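Local coordinates for protein alkyl hydroperoxide reductase AhpD (Legionella pneumophila, PDB 5DIK) that probably reduces peroxides as an alkylhydroperoxidase of the carboxymuconolactone decarboxylase family, and may serve the antioxidative response of Legionella pneumophila, at residues 11-14 with 15-18; 24-27 with 28-32; 86-89 with 90-93; 94-97 with 98-101. All blocks are in the same frame, centred on the assembly; numbering follows the deposited sequence. Where two conformers were deposited one is given.

All four contacts are local, each made within one or two turns of helix, and together they sample two helices of an all-helical subunit. Interactions 1 and 2 lie in series along helix 12-30, at its start and its end, with centres about 20 Å apart. Interactions 3 and 4 follow one another on helix 87-99, centres about 12 Å apart, and both touch the third subunit. The contacts on the two helices can lie far apart: the centres of interactions 2 and 3 are about 34 Å from each other, on opposite sides of the chain's centre. The hexamer brings such regions together between copies, Glu30 pairing with Arg87 of a neighbouring subunit.

Interaction 1 (11-14 with 15-18)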
ATOM      1  N   ASP A  11       6.791 -21.280 -17.564  1.00 38.96           N
ATOM      2  CA  ASP A  11       5.339 -21.239 -17.356  1.00 37.39           C
ATOM      3  C   ASP A  11       4.939 -20.644 -15.977  1.00 31.37           C
ATOM      4  O   ASP A  11       3.924 -21.030 -15.397  1.00 30.09           O
ATOM      5  CB  ASP A  11       4.780 -22.664 -17.459  1.00 40.26           C
ATOM      6  CG  ASP A  11       5.145 -23.494 -16.242  1.00 43.43           C
ATOM      7  OD1 ASP A  11       6.269 -23.288 -15.720  1.00 47.40           O
ATOM      8  OD2 ASP A  11       4.317 -24.296 -15.763  1.00 51.58           O
ATOM      9  N   LYS A  12       5.747 -19.734 -15.463  1.00 30.25           N
ATOM     10  CA  LYS A  12       5.517 -19.126 -14.148  1.00 30.19           C
ATOM     11  C   LYS A  12       4.094 -18.596 -13.963  1.00 26.61           C
ATOM     12  O   LYS A  12       3.418 -18.938 -12.995  1.00 23.35           O
ATOM     13  CB  LYS A  12       6.487 -17.978 -13.952  1.00 31.63           C
ATOM     14  CG  LYS A  12       6.348 -17.272 -12.622  1.00 34.82           C
ATOM     15  CD  LYS A  12       7.328 -16.110 -12.555  1.00 38.03           C
ATOM     16  CE  LYS A  12       7.174 -15.354 -11.256  1.00 38.82           C
ATOM     17  NZ  LYS A  12       8.171 -14.249 -11.226  1.00 42.68           N
ATOM     18  N   PHE A  13       3.635 -17.777 -14.905  1.00 25.30           N
ATOM     19  CA  PHE A  13       2.321 -17.126 -14.769  1.00 25.97           C
ATOM     20  C   PHE A  13       1.153 -18.014 -15.162  1.00 28.97           C
ATOM     21  O   PHE A  13       0.031 -17.825 -14.673  1.00 25.69           O
ATOM     22  CB  PHE A  13       2.299 -15.799 -15.525  1.00 25.54           C
ATOM     23  CG  PHE A  13       3.172 -14.770 -14.890  1.00 26.08           C
ATOM     24  CD1 PHE A  13       2.702 -14.019 -13.806  1.00 27.18           C
ATOM     25  CD2 PHE A  13       4.467 -14.569 -15.323  1.00 25.78           C
ATOM     26  CE1 PHE A  13       3.517 -13.087 -13.183  1.00 25.87           C
ATOM     27  CE2 PHE A  13       5.286 -13.641 -14.703  1.00 26.57           C
ATOM     28  CZ  PHE A  13       4.804 -12.889 -13.635  1.00 27.75           C
ATOM     29  N   SER A  14       1.392 -18.993 -16.037  1.00 26.27           N
ATOM     30  CA  SER A  14       0.364 -19.988 -16.288  1.00 27.22           C
ATOM     31  C   SER A  14       0.069 -20.747 -14.996  1.00 25.91           C
ATOM     32  O   SER A  14      -1.081 -20.964 -14.656  1.00 29.01           O
ATOM     33  CB  SER A  14       0.799 -20.979 -17.401  1.00 29.31           C
ATOM     34  OG  SER A  14      -0.176 -21.996 -17.539  1.00 32.27           O
ATOM     35  N   HIS A  15       1.114 -21.126 -14.283  1.00 27.29           N
ATOM     36  CA  HIS A  15       0.987 -21.841 -13.024  1.00 32.30           C
ATOM     37  C   HIS A  15       0.301 -20.961 -11.953  1.00 30.26           C
ATOM     38  O   HIS A  15      -0.594 -21.415 -11.234  1.00 25.76           O
ATOM     39  CB  HIS A  15       2.382 -22.359 -12.621  1.00 38.47           C
ATOM     40  CG  HIS A  15       2.424 -23.136 -11.343  1.00 47.70           C
ATOM     41  ND1 HIS A  15       2.840 -22.583 -10.146  1.00 53.63           N
ATOM     42  CD2 HIS A  15       2.148 -24.437 -11.078  1.00 56.28           C
ATOM     43  CE1 HIS A  15       2.792 -23.501  -9.197  1.00 57.30           C
ATOM     44  NE2 HIS A  15       2.371 -24.634  -9.733  1.00 57.94           N
ATOM     45  N   ILE A  16       0.692 -19.695 -11.879  1.00 26.57           N
ATOM     46  CA  ILE A  16       0.113 -18.793 -10.864  1.00 25.51           C
ATOM     47  C   ILE A  16      -1.385 -18.637 -11.120  1.00 22.48           C
ATOM     48  O   ILE A  16      -2.186 -18.807 -10.207  1.00 23.53           O
ATOM     49  CB  ILE A  16       0.833 -17.419 -10.849  1.00 26.76           C
ATOM     50  CG1 ILE A  16       2.226 -17.566 -10.259  1.00 25.95           C
ATOM     51  CG2 ILE A  16       0.030 -16.391 -10.055  1.00 27.98           C
ATOM     52  CD1 ILE A  16       3.118 -16.363 -10.447  1.00 26.14           C
ATOM     53  N   THR A  17      -1.773 -18.367 -12.363  1.00 22.03           N
ATOM     54  CA  THR A  17      -3.179 -18.125 -12.702  1.00 22.71           C
ATOM     55  C   THR A  17      -4.018 -19.382 -12.581  1.00 24.60           C
ATOM     56  O   THR A  17      -5.144 -19.351 -12.086  1.00 21.22           O
ATOM     57  CB  THR A  17      -3.346 -17.520 -14.111  1.00 24.19           C
ATOM     58  OG1 THR A  17      -2.662 -18.324 -15.091  1.00 26.40           O
ATOM     59  CG2 THR A  17      -2.774 -16.105 -14.135  1.00 24.37           C
ATOM     60  N   LYS A  18      -3.474 -20.520 -13.009  1.00 25.97           N
ATOM     61  CA  LYS A  18      -4.212 -21.786 -12.850  1.00 27.04           C
ATOM     62  C   LYS A  18      -4.461 -22.135 -11.380  1.00 24.81           C
ATOM     63  O   LYS A  18      -5.539 -22.580 -11.040  1.00 25.19           O
ATOM     64  CB  LYS A  18      -3.493 -22.947 -13.583  1.00 29.76           C
ATOM     65  CG  LYS A  18      -3.673 -22.846 -15.094  1.00 35.68           C
ATOM     66  CD  LYS A  18      -2.842 -23.872 -15.861  1.00 41.03           C
ATOM     67  CE  LYS A  18      -3.538 -25.220 -15.884  1.00 48.20           C
ATOM     68  NZ  LYS A  18      -2.771 -26.229 -16.682  1.00 54.28           N
TER
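Ile16 lays its CD1 methyl beside two side chains of the preceding turn, those of Lys12 and Phe13. The methyl is 4.0 Å from Lys12 CG and 4.1 Å from Phe13 CD1, approaching the phenyl ring obliquely, and in both pairs the side chains run alongside each other in the same direction. The methylene CG of Lys12 also sits over one face of the Phe13 ring, displaced toward its rim, so an aliphatic stem, an aromatic ring and a branched chain form one small apolar cluster. The first torsion of Lys12 puts CG there, trans to the backbone N (chi1 -180°); the extended remainder carries the chain on along the ring, Lys12 NZ ending 4.4 Å from Phe13 CZ, with a long, weak ion pair to Glu111.

A polar side of the same turn is built round Thr17. Its OG1 lies 2.8 Å from Phe13 O and 3.1 Å from Ser14 O, two acceptors that compete for a single hydroxyl proton. Phe13 O also receives the backbone N of Thr17 at 3.0 Å. Farther round, the stem of Lys18 passes Ser14, with Lys18 CD 3.7 Å from Ser14 OG.

Helix 102-120 meets this first turn of helix 12-30: Phe13 packs on Ala115 and Phe119, while the carboxylate of Glu118 accepts hydrogen bonds from the backbone N of Phe13 and of Ser14. Chemically, then, the helix start is held by apolar packing through Phe13 and by an acid that takes up N-H groups lacking acceptors within the helix, its negative charge probably favoured by the helix dipole.

Interaction 2 (24-27 with 28-32)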
ATOM      1  N   LEU A  24     -10.694 -20.108  -7.012  1.00 21.62           N
ATOM      2  CA  LEU A  24     -11.854 -19.305  -7.356  1.00 22.23           C
ATOM      3  C   LEU A  24     -13.074 -20.155  -7.746  1.00 22.83           C
ATOM      4  O   LEU A  24     -14.208 -19.754  -7.496  1.00 21.23           O
ATOM      5  CB  LEU A  24     -11.542 -18.335  -8.507  1.00 24.30           C
ATOM      6  CG  LEU A  24     -10.466 -17.265  -8.297  1.00 25.76           C
ATOM      7  CD1 LEU A  24     -10.374 -16.394  -9.530  1.00 27.55           C
ATOM      8  CD2 LEU A  24     -10.744 -16.453  -7.057  1.00 28.16           C
ATOM      9  N   ALA A  25     -12.829 -21.306  -8.377  1.00 22.87           N
ATOM     10  CA  ALA A  25     -13.907 -22.285  -8.673  1.00 24.05           C
ATOM     11  C   ALA A  25     -14.593 -22.748  -7.394  1.00 23.48           C
ATOM     12  O   ALA A  25     -15.818 -22.904  -7.353  1.00 23.18           O
ATOM     13  CB  ALA A  25     -13.345 -23.501  -9.416  1.00 23.99           C
ATOM     14  N   LYS A  26     -13.807 -22.935  -6.336  1.00 22.26           N
ATOM     15  CA  LYS A  26     -14.371 -23.246  -5.023  1.00 24.16           C
ATOM     16  C   LYS A  26     -15.180 -22.084  -4.456  1.00 23.96           C
ATOM     17  O   LYS A  26     -16.264 -22.289  -3.919  1.00 21.49           O
ATOM     18  CB  LYS A  26     -13.290 -23.671  -4.038  1.00 26.32           C
ATOM     19  CG  LYS A  26     -12.503 -24.906  -4.476  1.00 28.22           C
ATOM     20  CD  LYS A  26     -11.328 -25.108  -3.555  1.00 28.77           C
ATOM     21  CE  LYS A  26     -10.302 -26.081  -4.117  1.00 28.68           C
ATOM     22  NZ  LYS A  26      -9.143 -26.128  -3.209  1.00 29.10           N
ATOM     23  N   PHE A  27     -14.661 -20.845  -4.566  1.00 23.58           N
ATOM     24  CA  PHE A  27     -15.440 -19.686  -4.159  1.00 20.87           C
ATOM     25  C   PHE A  27     -16.760 -19.568  -4.924  1.00 21.99           C
ATOM     26  O   PHE A  27     -17.761 -19.201  -4.335  1.00 20.94           O
ATOM     27  CB  PHE A  27     -14.682 -18.356  -4.386  1.00 23.89           C
ATOM     28  CG  PHE A  27     -13.482 -18.163  -3.536  1.00 24.38           C
ATOM     29  CD1 PHE A  27     -13.377 -18.728  -2.279  1.00 27.64           C
ATOM     30  CD2 PHE A  27     -12.466 -17.310  -3.961  1.00 29.06           C
ATOM     31  CE1 PHE A  27     -12.263 -18.508  -1.476  1.00 27.97           C
ATOM     32  CE2 PHE A  27     -11.343 -17.095  -3.168  1.00 28.79           C
ATOM     33  CZ  PHE A  27     -11.255 -17.696  -1.916  1.00 27.58           C
ATOM     34  N   ARG A  28     -16.751 -19.829  -6.232  1.00 24.40           N
ATOM     35  CA  ARG A  28     -17.991 -19.747  -7.033  1.00 29.64           C
ATOM     36  C   ARG A  28     -19.039 -20.724  -6.513  1.00 30.08           C
ATOM     37  O   ARG A  28     -20.234 -20.390  -6.466  1.00 32.84           O
ATOM     38  CB  ARG A  28     -17.741 -19.997  -8.532  1.00 32.36           C
ATOM     39  CG  ARG A  28     -16.770 -19.005  -9.169  1.00 38.56           C
ATOM     40  CD  ARG A  28     -17.160 -18.636 -10.597  1.00 43.27           C
ATOM     41  NE  ARG A  28     -18.296 -17.702 -10.608  0.60 43.92           N
ATOM     42  CZ  ARG A  28     -18.215 -16.374 -10.750  1.00 47.09           C
ATOM     43  NH1 ARG A  28     -17.040 -15.755 -10.906  1.00 46.11           N
ATOM     44  NH2 ARG A  28     -19.331 -15.651 -10.732  1.00 46.67           N
ATOM     45  N   LYS A  29     -18.599 -21.909  -6.099  1.00 29.22           N
ATOM     46  CA  LYS A  29     -19.517 -22.919  -5.527  1.00 32.84           C
ATOM     47  C   LYS A  29     -19.974 -22.573  -4.120  1.00 30.65           C
ATOM     48  O   LYS A  29     -21.146 -22.681  -3.822  1.00 29.98           O
ATOM     49  CB  LYS A  29     -18.891 -24.323  -5.564  1.00 38.61           C
ATOM     50  CG  LYS A  29     -19.169 -25.111  -6.851  1.00 46.14           C
ATOM     51  CD  LYS A  29     -19.484 -24.170  -8.022  1.00 52.26           C
ATOM     52  CE  LYS A  29     -19.817 -24.847  -9.345  1.00 57.22           C
ATOM     53  NZ  LYS A  29     -20.264 -23.784 -10.295  1.00 58.18           N
ATOM     54  N   GLU A  30     -19.052 -22.119  -3.271  1.00 27.43           N
ATOM     55  CA  GLU A  30     -19.318 -21.962  -1.851  1.00 27.48           C
ATOM     56  C   GLU A  30     -19.744 -20.553  -1.420  1.00 28.96           C
ATOM     57  O   GLU A  30     -20.317 -20.397  -0.342  1.00 28.50           O
ATOM     58  CB  GLU A  30     -18.090 -22.391  -1.068  1.00 29.27           C
ATOM     59  CG  GLU A  30     -17.668 -23.829  -1.372  1.00 29.93           C
ATOM     60  CD  GLU A  30     -16.411 -24.234  -0.635  1.00 30.13           C
ATOM     61  OE1 GLU A  30     -16.365 -24.105   0.596  1.00 32.27           O
ATOM     62  OE2 GLU A  30     -15.461 -24.708  -1.288  1.00 30.59           O
ATOM     63  N   MET A  31     -19.419 -19.531  -2.213  1.00 27.69           N
ATOM     64  CA  MET A  31     -19.829 -18.148  -1.926  1.00 30.83           C
ATOM     65  C   MET A  31     -20.430 -17.543  -3.200  1.00 29.77           C
ATOM     66  O   MET A  31     -19.944 -16.523  -3.691  1.00 25.97           O
ATOM     67  CB  MET A  31     -18.643 -17.269  -1.529  1.00 34.73           C
ATOM     68  CG  MET A  31     -17.772 -17.726  -0.386  1.00 40.34           C
ATOM     69  SD  MET A  31     -16.557 -16.423   0.013  1.00 50.82           S
ATOM     70  CE  MET A  31     -15.486 -16.351  -1.422  1.00 54.02           C
ATOM     71  N   PRO A  32     -21.492 -18.167  -3.740  1.00 28.63           N
ATOM     72  CA  PRO A  32     -21.963 -17.741  -5.050  1.00 28.12           C
ATOM     73  C   PRO A  32     -22.483 -16.305  -5.061  1.00 26.68           C
ATOM     74  O   PRO A  32     -22.338 -15.627  -6.070  1.00 28.00           O
ATOM     75  CB  PRO A  32     -23.077 -18.751  -5.381  1.00 30.30           C
ATOM     76  CG  PRO A  32     -23.536 -19.250  -4.058  1.00 30.20           C
ATOM     77  CD  PRO A  32     -22.322 -19.248  -3.169  1.00 29.66           C
TER
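A Met-aromatic contact closes the C-terminal turn of helix 12-30, with Phe27 and Met31 lying side by side and pointing the same way. The terminal methyl of Met31 comes over one face of the phenyl ring, Met31 CE lying 3.3 Å from Phe27 CD1. The sulfur stands back, with Met31 SD 5.2 Å from the centroid of the Phe27 ring and 36° off its normal, an oblique position. A bend at the last torsion of Met31 (chi3 -67°) folds CE back onto the aromatic face after an otherwise extended stem.

The backbone helps to set this alignment. Met31 N donates to Phe27 O at 2.7 Å, although Met31 itself has already left helical geometry and stands at the N-cap position of helix 32-46. The pair therefore lies at the junction between two helices, and Phe27 also packs on Met35 of the second one.

Beside the apolar pair, Glu30 lies along the backbone of the preceding turn, its OE2 3.7 Å from Lys26 CB. Glu30 and Lys26 do not pair with each other; at the interface with the second subunit Glu30 OE1 forms a salt bridge with Arg87 of that neighbour and Lys26 NZ one with its Glu117, NZ also bonding Gln23 OE1 of its own helix, while Phe27 packs on Leu113 of the same neighbour. Arg28 bends at chi2 and chi3 and its NH2 bonds Ser39 OG, while its methylene CG rests 3.2 Å from Leu24 O.

Interaction 3 (86-89 with 90-93); sequences TREE and LLET
Glu88 and Glu92 are brought together by contrasting torsions: Glu88 sets CG opposite its backbone N (chi1 -178°) and then bends at chi2 (64°), whereas Glu92 extends beyond CG. The bend delivers Glu88 OE2 to within 2.5 Å of Glu92 OE2, the two carboxylate planes standing nearly perpendicular. Oxygens this close would repel if both groups were ionised, so one of the two acids probably holds a proton and donates it to the other. Glu92 is further engaged by the third subunit, whose backbone N atoms of Ala50 and Leu51 donate to its OE2 and OE1; these donors would help to offset negative charge in a buried place.

The other glutamate of the turn works at the helix start. Glu89 N donates to Thr86 OG1 at 3.1 Å, and in return Thr86 N donates to Glu89 OE1 at 2.8 Å, from the anti side and 30° out of the carboxylate plane. The second oxygen, OE2, makes a salt bridge with Lys54. One turn on, Glu89 O accepts from both Thr93 N and Thr93 OG1, which reach it from opposite faces of the carbonyl plane; the hydroxyl bond measures 2.9 Å.

Arg87, extended as far as its guanidinium group, forms a salt bridge through NH2 with Glu117 of its own chain, besides the interface bond to Glu30 of the fourth subunit, while Leu90 packs against Met61 and Phe116. The reciprocal exchange between Thr86 and Glu89 is a capping box, a classic N-terminal signal, here opening helix 87-99.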
ATOM      1  N   THR A  86      -0.698  -4.392 -28.240  1.00 23.50           N
ATOM      2  CA  THR A  86       0.670  -4.530 -28.733  1.00 26.15           C
ATOM      3  C   THR A  86       1.658  -4.427 -27.571  1.00 27.12           C
ATOM      4  O   THR A  86       1.364  -3.887 -26.491  1.00 22.14           O
ATOM      5  CB  THR A  86       1.017  -3.465 -29.782  1.00 25.42           C
ATOM      6  OG1 THR A  86       1.044  -2.174 -29.154  1.00 27.39           O
ATOM      7  CG2 THR A  86      -0.011  -3.465 -30.924  1.00 27.61           C
ATOM      8  N   ARG A  87       2.832  -4.971 -27.821  1.00 24.21           N
ATOM      9  CA  ARG A  87       3.962  -4.844 -26.924  1.00 25.52           C
ATOM     10  C   ARG A  87       4.245  -3.378 -26.563  1.00 25.06           C
ATOM     11  O   ARG A  87       4.487  -3.052 -25.398  1.00 22.94           O
ATOM     12  CB  ARG A  87       5.180  -5.472 -27.623  1.00 26.29           C
ATOM     13  CG  ARG A  87       6.374  -5.629 -26.728  1.00 27.72           C
ATOM     14  CD  ARG A  87       7.535  -6.163 -27.540  1.00 28.72           C
ATOM     15  NE  ARG A  87       8.700  -6.316 -26.704  1.00 26.63           N
ATOM     16  CZ  ARG A  87       8.963  -7.376 -25.973  1.00 27.66           C
ATOM     17  NH1 ARG A  87       8.153  -8.429 -25.974  1.00 30.22           N
ATOM     18  NH2 ARG A  87      10.080  -7.407 -25.267  1.00 30.66           N
ATOM     19  N   GLU A  88       4.204  -2.494 -27.560  1.00 23.99           N
ATOM     20  CA  GLU A  88       4.450  -1.090 -27.332  1.00 23.96           C
ATOM     21  C   GLU A  88       3.382  -0.410 -26.450  1.00 22.36           C
ATOM     22  O   GLU A  88       3.727   0.441 -25.637  1.00 19.06           O
ATOM     23  CB  GLU A  88       4.602  -0.311 -28.650  1.00 29.14           C
ATOM     24  CG  GLU A  88       4.912   1.191 -28.485  1.00 37.54           C
ATOM     25  CD  GLU A  88       6.256   1.527 -27.813  1.00 43.18           C
ATOM     26  OE1 GLU A  88       7.139   0.653 -27.775  0.60 50.43           O
ATOM     27  OE2 GLU A  88       6.427   2.667 -27.322  1.00 47.18           O
ATOM     28  N   GLU A  89       2.122  -0.756 -26.642  1.00 19.31           N
ATOM     29  CA  GLU A  89       1.047  -0.257 -25.751  1.00 21.71           C
ATOM     30  C   GLU A  89       1.324  -0.734 -24.325  1.00 19.54           C
ATOM     31  O   GLU A  89       1.187   0.044 -23.383  1.00 18.48           O
ATOM     32  CB  GLU A  89      -0.348  -0.731 -26.219  1.00 22.41           C
ATOM     33  CG  GLU A  89      -0.789  -0.074 -27.510  1.00 25.24           C
ATOM     34  CD  GLU A  89      -1.991  -0.749 -28.171  1.00 27.93           C
ATOM     35  OE1 GLU A  89      -2.195  -1.981 -28.029  1.00 28.32           O
ATOM     36  OE2 GLU A  89      -2.742  -0.027 -28.834  1.00 31.72           O
ATOM     37  N   LEU A  90       1.712  -2.000 -24.165  1.00 18.31           N
ATOM     38  CA  LEU A  90       2.053  -2.505 -22.824  1.00 19.87           C
ATOM     39  C   LEU A  90       3.215  -1.717 -22.213  1.00 19.18           C
ATOM     40  O   LEU A  90       3.127  -1.255 -21.070  1.00 16.70           O
ATOM     41  CB  LEU A  90       2.365  -4.001 -22.859  1.00 20.80           C
ATOM     42  CG  LEU A  90       2.938  -4.567 -21.559  1.00 23.24           C
ATOM     43  CD1 LEU A  90       1.868  -4.562 -20.490  1.00 24.36           C
ATOM     44  CD2 LEU A  90       3.477  -5.970 -21.748  1.00 24.95           C
ATOM     45  N   LEU A  91       4.315  -1.568 -22.972  1.00 18.22           N
ATOM     46  CA  LEU A  91       5.472  -0.875 -22.468  1.00 20.70           C
ATOM     47  C   LEU A  91       5.106   0.530 -21.994  1.00 19.41           C
ATOM     48  O   LEU A  91       5.623   0.998 -20.990  1.00 18.73           O
ATOM     49  CB  LEU A  91       6.596  -0.817 -23.503  1.00 21.84           C
ATOM     50  CG  LEU A  91       7.259  -2.166 -23.831  1.00 23.73           C
ATOM     51  CD1 LEU A  91       8.258  -1.964 -24.960  1.00 24.92           C
ATOM     52  CD2 LEU A  91       7.948  -2.781 -22.628  1.00 26.51           C
ATOM     53  N   GLU A  92       4.268   1.218 -22.747  1.00 19.72           N
ATOM     54  CA  GLU A  92       3.940   2.586 -22.406  1.00 21.43           C
ATOM     55  C   GLU A  92       3.089   2.652 -21.140  1.00 19.88           C
ATOM     56  O   GLU A  92       3.228   3.589 -20.343  1.00 18.66           O
ATOM     57  CB  GLU A  92       3.301   3.315 -23.582  1.00 25.15           C
ATOM     58  CG  GLU A  92       4.352   3.521 -24.695  1.00 27.38           C
ATOM     59  CD  GLU A  92       3.935   4.442 -25.815  1.00 33.51           C
ATOM     60  OE1 GLU A  92       2.924   5.187 -25.645  1.00 35.34           O
ATOM     61  OE2 GLU A  92       4.627   4.409 -26.884  1.00 33.48           O
ATOM     62  N   THR A  93       2.249   1.654 -20.964  1.00 17.17           N
ATOM     63  CA  THR A  93       1.467   1.559 -19.752  1.00 19.16           C
ATOM     64  C   THR A  93       2.364   1.291 -18.547  1.00 16.77           C
ATOM     65  O   THR A  93       2.209   1.895 -17.477  1.00 16.57           O
ATOM     66  CB  THR A  93       0.389   0.496 -19.888  1.00 20.79           C
ATOM     67  OG1 THR A  93      -0.393   0.778 -21.064  1.00 25.06           O
ATOM     68  CG2 THR A  93      -0.512   0.550 -18.712  1.00 20.97           C
TER

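Interaction 4 (94-97 with 98-101)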
ATOM      1  N   LEU A  94       3.322   0.400 -18.715  1.00 15.76           N
ATOM      2  CA  LEU A  94       4.308   0.121 -17.668  1.00 15.61           C
ATOM      3  C   LEU A  94       5.166   1.349 -17.330  1.00 15.90           C
ATOM      4  O   LEU A  94       5.480   1.592 -16.155  1.00 15.51           O
ATOM      5  CB  LEU A  94       5.195  -1.069 -18.075  1.00 16.51           C
ATOM      6  CG  LEU A  94       4.426  -2.358 -18.267  1.00 17.61           C
ATOM      7  CD1 LEU A  94       5.327  -3.499 -18.701  1.00 17.03           C
ATOM      8  CD2 LEU A  94       3.679  -2.765 -17.002  1.00 18.12           C
ATOM      9  N   GLY A  95       5.477   2.174 -18.332  1.00 15.20           N
ATOM     10  CA  GLY A  95       6.181   3.403 -18.112  1.00 15.50           C
ATOM     11  C   GLY A  95       5.415   4.326 -17.185  1.00 16.17           C
ATOM     12  O   GLY A  95       6.012   4.997 -16.328  1.00 15.35           O
ATOM     13  N   MET A  96       4.096   4.397 -17.362  1.00 15.72           N
ATOM     14  CA  MET A  96       3.277   5.211 -16.456  1.00 16.76           C
ATOM     15  C   MET A  96       3.311   4.682 -15.010  1.00 16.01           C
ATOM     16  O   MET A  96       3.406   5.458 -14.064  1.00 15.77           O
ATOM     17  CB  MET A  96       1.835   5.309 -16.963  1.00 16.99           C
ATOM     18  CG  MET A  96       1.690   6.168 -18.202  1.00 18.61           C
ATOM     19  SD  MET A  96       2.345   7.829 -18.006  1.00 20.87           S
ATOM     20  CE  MET A  96       1.256   8.447 -16.695  1.00 19.74           C
ATOM     21  N   ALA A  97       3.289   3.366 -14.851  1.00 14.89           N
ATOM     22  CA  ALA A  97       3.396   2.748 -13.534  1.00 14.76           C
ATOM     23  C   ALA A  97       4.733   3.103 -12.872  1.00 14.45           C
ATOM     24  O   ALA A  97       4.769   3.389 -11.679  1.00 14.22           O
ATOM     25  CB  ALA A  97       3.244   1.232 -13.647  1.00 14.95           C
ATOM     26  N   VAL A  98       5.826   3.116 -13.640  1.00 14.06           N
ATOM     27  CA  VAL A  98       7.149   3.442 -13.080  1.00 14.79           C
ATOM     28  C   VAL A  98       7.225   4.900 -12.666  1.00 15.36           C
ATOM     29  O   VAL A  98       7.746   5.239 -11.594  1.00 16.34           O
ATOM     30  CB  VAL A  98       8.287   3.101 -14.066  1.00 14.37           C
ATOM     31  CG1 VAL A  98       9.614   3.586 -13.540  1.00 14.84           C
ATOM     32  CG2 VAL A  98       8.329   1.587 -14.293  1.00 14.20           C
ATOM     33  N   TYR A  99       6.688   5.776 -13.497  1.00 14.98           N
ATOM     34  CA  TYR A  99       6.584   7.171 -13.151  1.00 16.18           C
ATOM     35  C   TYR A  99       5.809   7.378 -11.833  1.00 15.53           C
ATOM     36  O   TYR A  99       6.225   8.202 -10.998  1.00 16.99           O
ATOM     37  CB  TYR A  99       5.954   7.941 -14.324  1.00 17.29           C
ATOM     38  CG  TYR A  99       5.241   9.255 -13.990  1.00 18.24           C
ATOM     39  CD1 TYR A  99       5.891  10.279 -13.304  1.00 20.54           C
ATOM     40  CD2 TYR A  99       3.975   9.506 -14.487  1.00 20.26           C
ATOM     41  CE1 TYR A  99       5.256  11.490 -13.039  1.00 22.62           C
ATOM     42  CE2 TYR A  99       3.316  10.714 -14.243  1.00 22.83           C
ATOM     43  CZ  TYR A  99       3.950  11.697 -13.508  1.00 24.19           C
ATOM     44  OH  TYR A  99       3.301  12.881 -13.286  1.00 26.40           O
ATOM     45  N   MET A 100       4.754   6.614 -11.616  1.00 15.74           N
ATOM     46  CA  MET A 100       3.923   6.750 -10.397  0.50 15.71           C
ATOM     47  C   MET A 100       4.295   5.790  -9.264  1.00 15.67           C
ATOM     48  O   MET A 100       3.561   5.672  -8.294  1.00 15.51           O
ATOM     49  CB  MET A 100       2.451   6.525 -10.760  0.50 15.84           C
ATOM     50  CG  MET A 100       1.957   7.518 -11.778  0.50 16.10           C
ATOM     51  SD  MET A 100       1.749   9.056 -10.920  0.50 16.07           S
ATOM     52  CE  MET A 100       0.194   8.679 -10.055  0.50 14.54           C
ATOM     53  N   GLY A 101       5.419   5.078  -9.379  1.00 15.66           N
ATOM     54  CA  GLY A 101       5.764   4.087  -8.364  1.00 15.53           C
ATOM     55  C   GLY A 101       7.239   3.922  -8.086  1.00 15.48           C
ATOM     56  O   GLY A 101       7.592   3.305  -7.110  1.00 15.89           O
TER
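This is a buried Met-aromatic contact within the last turn of helix 87-99, at the point where the chain leaves the helix ahead of helix 102-120. Met96 and Tyr99 lie side by side, pointing the same way. The thioether methyl does the touching: Met96 CE sits in the plane of the phenol ring, at its edge, 3.7 Å from Tyr99 CD2 and 3.9 Å from Tyr99 CE2. Its sulfur is more remote, Met96 SD being 5.5 Å from the centroid of the Tyr99 ring, 71° off the normal. Bends at chi2 and chi3 (-55° and -63°) curl the Met96 chain round to bring the methyl to that edge.

The backbone under the pair is still regular helix, with Tyr99 N donating to Gly95 O at 3.0 Å. Helical bonding continues to Met100, whose backbone N donates to Met96 O at 3.0 Å. Gly101 N then bonds Val98 O at 3.2 Å, a shorter-span link as the backbone departs from helical geometry.

Other subunits enclose the turn. Met96 packs on Ala60 of the third subunit and Tyr99 on its His76, Met100 O accepts a hydrogen bond from Lys67 NZ of the same neighbour, and Val98 meets Phe38 of the fourth. Within the chain, Leu94 and Ala97 face Val65 of helix 53-66. The whole is a helix C-terminus built into the subunit interfaces of an all-helical AhpD-like assembly, with the Met96-Tyr99 Met-aromatic pair on its last turn.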